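Local coordinates for cytochrome C549 (PDB 1F1C), which carries one covalently bound heme c and, as an extrinsic lumenal subunit of photosystem II, probably helps stabilise the oxygen-evolving complex, at residues P54-L59 / T78-F83. Residues are numbered along the deposited sequence; the frame is centred on the assembly and turned at random.
Sequences PEALAL and TTYDGF. With HEC (heme c), chain C.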
ATOM      1  N   PRO A  54       1.881  -1.445 -21.990  1.00 27.02           N
ATOM      2  CA  PRO A  54       1.422  -0.225 -22.662  1.00 23.28           C
ATOM      3  C   PRO A  54      -0.096  -0.080 -22.613  1.00 25.94           C
ATOM      4  O   PRO A  54      -0.616   0.992 -22.304  1.00 28.26           O
ATOM      5  CB  PRO A  54       1.953  -0.386 -24.088  1.00 25.21           C
ATOM      6  CG  PRO A  54       2.020  -1.865 -24.271  1.00 32.26           C
ATOM      7  CD  PRO A  54       2.576  -2.333 -22.938  1.00 28.22           C
ATOM      8  N   GLU A  55      -0.807  -1.164 -22.904  1.00 31.66           N
ATOM      9  CA  GLU A  55      -2.265  -1.133 -22.881  1.00 35.57           C
ATOM     10  C   GLU A  55      -2.811  -0.647 -21.533  1.00 33.52           C
ATOM     11  O   GLU A  55      -3.615   0.283 -21.483  1.00 32.32           O
ATOM     12  CB  GLU A  55      -2.825  -2.520 -23.201  1.00 39.56           C
ATOM     13  CG  GLU A  55      -2.222  -3.641 -22.370  1.00 51.90           C
ATOM     14  CD  GLU A  55      -1.472  -4.668 -23.211  1.00 55.33           C
ATOM     15  OE1 GLU A  55      -0.543  -4.282 -23.962  1.00 52.69           O
ATOM     16  OE2 GLU A  55      -1.817  -5.869 -23.113  1.00 59.48           O
ATOM     17  N   ALA A  56      -2.370  -1.270 -20.445  1.00 31.68           N
ATOM     18  CA  ALA A  56      -2.840  -0.885 -19.120  1.00 29.98           C
ATOM     19  C   ALA A  56      -2.494   0.575 -18.819  1.00 30.02           C
ATOM     20  O   ALA A  56      -3.345   1.351 -18.372  1.00 27.07           O
ATOM     21  CB  ALA A  56      -2.234  -1.806 -18.060  1.00 24.42           C
ATOM     22  N   LEU A  57      -1.241   0.943 -19.067  1.00 28.55           N
ATOM     23  CA  LEU A  57      -0.781   2.306 -18.828  1.00 29.29           C
ATOM     24  C   LEU A  57      -1.628   3.311 -19.601  1.00 32.72           C
ATOM     25  O   LEU A  57      -2.051   4.333 -19.063  1.00 28.95           O
ATOM     26  CB  LEU A  57       0.682   2.449 -19.256  1.00 25.88           C
ATOM     27  CG  LEU A  57       1.752   1.758 -18.407  1.00 26.37           C
ATOM     28  CD1 LEU A  57       3.140   1.955 -19.030  1.00 12.98           C
ATOM     29  CD2 LEU A  57       1.715   2.351 -17.003  1.00 19.18           C
ATOM     30  N   ALA A  58      -1.858   3.017 -20.878  1.00 32.59           N
ATOM     31  CA  ALA A  58      -2.643   3.893 -21.732  1.00 32.22           C
ATOM     32  C   ALA A  58      -4.079   4.051 -21.240  1.00 31.80           C
ATOM     33  O   ALA A  58      -4.702   5.089 -21.445  1.00 31.32           O
ATOM     34  CB  ALA A  58      -2.640   3.362 -23.153  1.00 36.76           C
ATOM     35  N   LEU A  59      -4.601   3.026 -20.578  1.00 33.34           N
ATOM     36  CA  LEU A  59      -5.970   3.074 -20.095  1.00 32.10           C
ATOM     37  C   LEU A  59      -6.124   3.583 -18.667  1.00 34.14           C
ATOM     38  O   LEU A  59      -7.228   3.576 -18.117  1.00 26.36           O
ATOM     39  CB  LEU A  59      -6.615   1.695 -20.241  1.00 37.70           C
ATOM     40  CG  LEU A  59      -7.276   1.403 -21.597  1.00 38.31           C
ATOM     41  CD1 LEU A  59      -6.496   2.054 -22.713  1.00 42.11           C
ATOM     42  CD2 LEU A  59      -7.373  -0.100 -21.813  1.00 33.40           C
ATOM     43  N   THR A  78      -1.602   7.327  -7.603  1.00 26.68           N
ATOM     44  CA  THR A  78      -3.060   7.338  -7.486  1.00 34.02           C
ATOM     45  C   THR A  78      -3.632   6.020  -8.028  1.00 34.76           C
ATOM     46  O   THR A  78      -2.994   5.353  -8.847  1.00 36.17           O
ATOM     47  CB  THR A  78      -3.695   8.475  -8.298  1.00 27.66           C
ATOM     48  OG1 THR A  78      -3.626   8.143  -9.689  1.00 35.91           O
ATOM     49  CG2 THR A  78      -2.980   9.791  -8.045  1.00 32.61           C
ATOM     50  N   THR A  79      -4.831   5.650  -7.577  1.00 31.06           N
ATOM     51  CA  THR A  79      -5.460   4.418  -8.043  1.00 31.92           C
ATOM     52  C   THR A  79      -5.549   4.437  -9.555  1.00 28.79           C
ATOM     53  O   THR A  79      -5.329   5.463 -10.182  1.00 31.06           O
ATOM     54  CB  THR A  79      -6.884   4.245  -7.469  1.00 32.06           C
ATOM     55  OG1 THR A  79      -7.583   5.495  -7.543  1.00 32.48           O
ATOM     56  CG2 THR A  79      -6.821   3.765  -6.025  1.00 29.21           C
ATOM     57  N   TYR A  80      -5.879   3.301 -10.146  1.00 31.33           N
ATOM     58  CA  TYR A  80      -5.974   3.231 -11.595  1.00 31.58           C
ATOM     59  C   TYR A  80      -6.936   4.281 -12.147  1.00 33.57           C
ATOM     60  O   TYR A  80      -6.650   4.933 -13.146  1.00 28.04           O
ATOM     61  CB  TYR A  80      -6.420   1.840 -12.023  1.00 24.95           C
ATOM     62  CG  TYR A  80      -6.219   1.572 -13.492  1.00 28.03           C
ATOM     63  CD1 TYR A  80      -4.952   1.684 -14.074  1.00 22.31           C
ATOM     64  CD2 TYR A  80      -7.285   1.181 -14.298  1.00 23.68           C
ATOM     65  CE1 TYR A  80      -4.754   1.408 -15.425  1.00 28.77           C
ATOM     66  CE2 TYR A  80      -7.095   0.901 -15.650  1.00 33.64           C
ATOM     67  CZ  TYR A  80      -5.830   1.016 -16.205  1.00 30.28           C
ATOM     68  OH  TYR A  80      -5.658   0.724 -17.535  1.00 34.61           O
ATOM     69  N   ASP A  81      -8.071   4.455 -11.481  1.00 40.69           N
ATOM     70  CA  ASP A  81      -9.055   5.442 -11.917  1.00 48.65           C
ATOM     71  C   ASP A  81      -8.553   6.844 -11.559  1.00 52.36           C
ATOM     72  O   ASP A  81      -9.277   7.839 -11.682  1.00 53.15           O
ATOM     73  CB  ASP A  81     -10.406   5.164 -11.249  1.00 53.09           C
ATOM     74  CG  ASP A  81     -10.376   5.398  -9.756  1.00 56.49           C
ATOM     75  OD1 ASP A  81     -11.402   5.140  -9.097  1.00 61.37           O
ATOM     76  OD2 ASP A  81      -9.330   5.847  -9.245  1.00 55.11           O
ATOM     77  N   GLY A  82      -7.297   6.886 -11.108  1.00 54.68           N
ATOM     78  CA  GLY A  82      -6.617   8.113 -10.729  1.00 55.99           C
ATOM     79  C   GLY A  82      -7.333   9.111  -9.839  1.00 58.71           C
ATOM     80  O   GLY A  82      -7.075  10.315  -9.940  1.00 58.96           O
ATOM     81  N   PHE A  83      -8.203   8.658  -8.946  1.00 57.62           N
ATOM     82  CA  PHE A  83      -8.890   9.641  -8.141  1.00 60.79           C
ATOM     83  C   PHE A  83      -8.699   9.504  -6.631  1.00 58.70           C
ATOM     84  O   PHE A  83      -9.191  10.326  -5.852  1.00 57.47           O
ATOM     85  CB  PHE A  83     -10.359   9.691  -8.596  1.00 65.33           C
ATOM     86  CG  PHE A  83     -11.327   8.998  -7.695  1.00 65.11           C
ATOM     87  CD1 PHE A  83     -11.751   9.603  -6.514  1.00 68.33           C
ATOM     88  CD2 PHE A  83     -11.874   7.769  -8.054  1.00 66.68           C
ATOM     89  CE1 PHE A  83     -12.684   9.012  -5.717  1.00 67.45           C
ATOM     90  CE2 PHE A  83     -12.818   7.169  -7.255  1.00 68.08           C
ATOM     91  CZ  PHE A  83     -13.220   7.797  -6.088  1.00 70.21           C
TER
HETATM   92 FE   HEC C 200       3.647   0.252  -8.389  1.00 25.79          FE
HETATM   93  CHA HEC C 200       0.599   0.636  -9.840  1.00 19.78           C
HETATM   94  CHB HEC C 200       5.080   2.100 -10.996  1.00 23.59           C
HETATM   95  CHC HEC C 200       6.718   0.124  -6.923  1.00 25.04           C
HETATM   96  CHD HEC C 200       2.364  -1.928  -6.145  1.00 24.77           C
HETATM   97  NA  HEC C 200       2.977   1.215  -9.999  1.00 18.86           N
HETATM   98  C1A HEC C 200       1.682   1.281 -10.439  1.00 19.10           C
HETATM   99  C2A HEC C 200       1.631   1.997 -11.686  1.00 18.64           C
HETATM  100  C3A HEC C 200       2.861   2.400 -12.005  1.00 21.48           C
HETATM  101  C4A HEC C 200       3.703   1.880 -10.987  1.00 20.59           C
HETATM  102  CMA HEC C 200       3.286   3.389 -13.079  1.00 17.67           C
HETATM  103  CAA HEC C 200       0.409   2.290 -12.488  1.00 20.57           C
HETATM  104  CBA HEC C 200       0.181   1.091 -13.372  1.00 25.45           C
HETATM  105  CGA HEC C 200      -0.903   1.343 -14.381  1.00 24.48           C
HETATM  106  O1A HEC C 200      -1.514   2.428 -14.329  1.00 30.62           O
HETATM  107  O2A HEC C 200      -1.145   0.460 -15.221  1.00 26.92           O
HETATM  108  NB  HEC C 200       5.468   0.967  -8.831  1.00 26.23           N
HETATM  109  C1B HEC C 200       5.895   1.688  -9.971  1.00 25.37           C
HETATM  110  C2B HEC C 200       7.261   2.078  -9.871  1.00 28.36           C
HETATM  111  C3B HEC C 200       7.687   1.643  -8.668  1.00 27.75           C
HETATM  112  C4B HEC C 200       6.606   0.901  -8.058  1.00 22.67           C
HETATM  113  CMB HEC C 200       8.101   2.815 -10.902  1.00 26.38           C
HETATM  114  CAB HEC C 200       8.939   1.908  -8.115  1.00 29.92           C
HETATM  115  CBB HEC C 200       9.351   3.218  -7.805  1.00 30.18           C
HETATM  116  NC  HEC C 200       4.379  -0.721  -6.895  1.00 24.52           N
HETATM  117  C1C HEC C 200       5.681  -0.681  -6.425  1.00 26.18           C
HETATM  118  C2C HEC C 200       5.855  -1.544  -5.307  1.00 26.11           C
HETATM  119  C3C HEC C 200       4.634  -2.086  -5.026  1.00 32.20           C
HETATM  120  C4C HEC C 200       3.722  -1.597  -6.064  1.00 25.37           C
HETATM  121  CMC HEC C 200       7.170  -1.866  -4.601  1.00 28.57           C
HETATM  122  CAC HEC C 200       4.383  -3.053  -4.017  1.00 24.61           C
HETATM  123  CBC HEC C 200       4.635  -2.780  -2.639  1.00 24.09           C
HETATM  124  ND  HEC C 200       1.850  -0.443  -8.022  1.00 24.73           N
HETATM  125  C1D HEC C 200       1.474  -1.309  -7.020  1.00 22.41           C
HETATM  126  C2D HEC C 200       0.074  -1.564  -7.051  1.00 19.78           C
HETATM  127  C3D HEC C 200      -0.415  -0.847  -8.082  1.00 22.07           C
HETATM  128  C4D HEC C 200       0.690  -0.171  -8.708  1.00 23.39           C
HETATM  129  CMD HEC C 200      -0.683  -2.629  -6.225  1.00 18.72           C
HETATM  130  CAD HEC C 200      -1.888  -0.691  -8.475  1.00 28.30           C
HETATM  131  CBD HEC C 200      -2.573   0.450  -7.724  1.00 26.87           C
HETATM  132  CGD HEC C 200      -4.018   0.667  -8.164  1.00 29.78           C
HETATM  133  O1D HEC C 200      -4.251   1.089  -9.311  1.00 28.92           O
HETATM  134  O2D HEC C 200      -4.932   0.409  -7.357  1.00 34.35           O
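Tyr80 reaches from a type I beta turn, Thr79 to Gly82, to the end of the short helix 54-58, bridging two parts of this cytochrome c fold beside the heme propionates. Polar contact between the segments rests on one hydrogen bond: Tyr80 OH donates to Ala56 O over 2.5 Å. The donor lies in the carbonyl plane, on a lone pair, at a C=O...O angle of 126°. Leu59 N also approaches Ala56 O, but that bond is weak. Having CG anti to the backbone N (chi1 -166°) extends the phenol away from its turn and towards the helix end.

Apolar contact comes from Leu59, whose CB lies beside the hydroxyl end of the ring, 4.2 Å from Tyr80 CZ. The whole interface, polar atoms included, buries 135 Å².

The heme borders the ring as well. Its edge meets propionate atom O1A nearly in plane, Tyr80 CD1 to O1A being 3.5 Å, while Tyr80 N lies 2.9 Å from O1D of the other propionate. On the helix side, Leu57 CD2 packs 3.8 Å from CGA, the carboxylate carbon of the first propionate. Val50 and Ala60 also touch the Tyr80 side chain. A valine in place of Tyr80 would probably leave Ala56 O without its phenol donor and open a gap beside the O1A propionate.

The turn has its own polar bracing: Asp81 OD2 accepts from Phe83 N in an Asx turn. That N-H comes from above the carboxylate, 47° out of its plane, with Phe83 N to Asp81 OD2 3.0 Å.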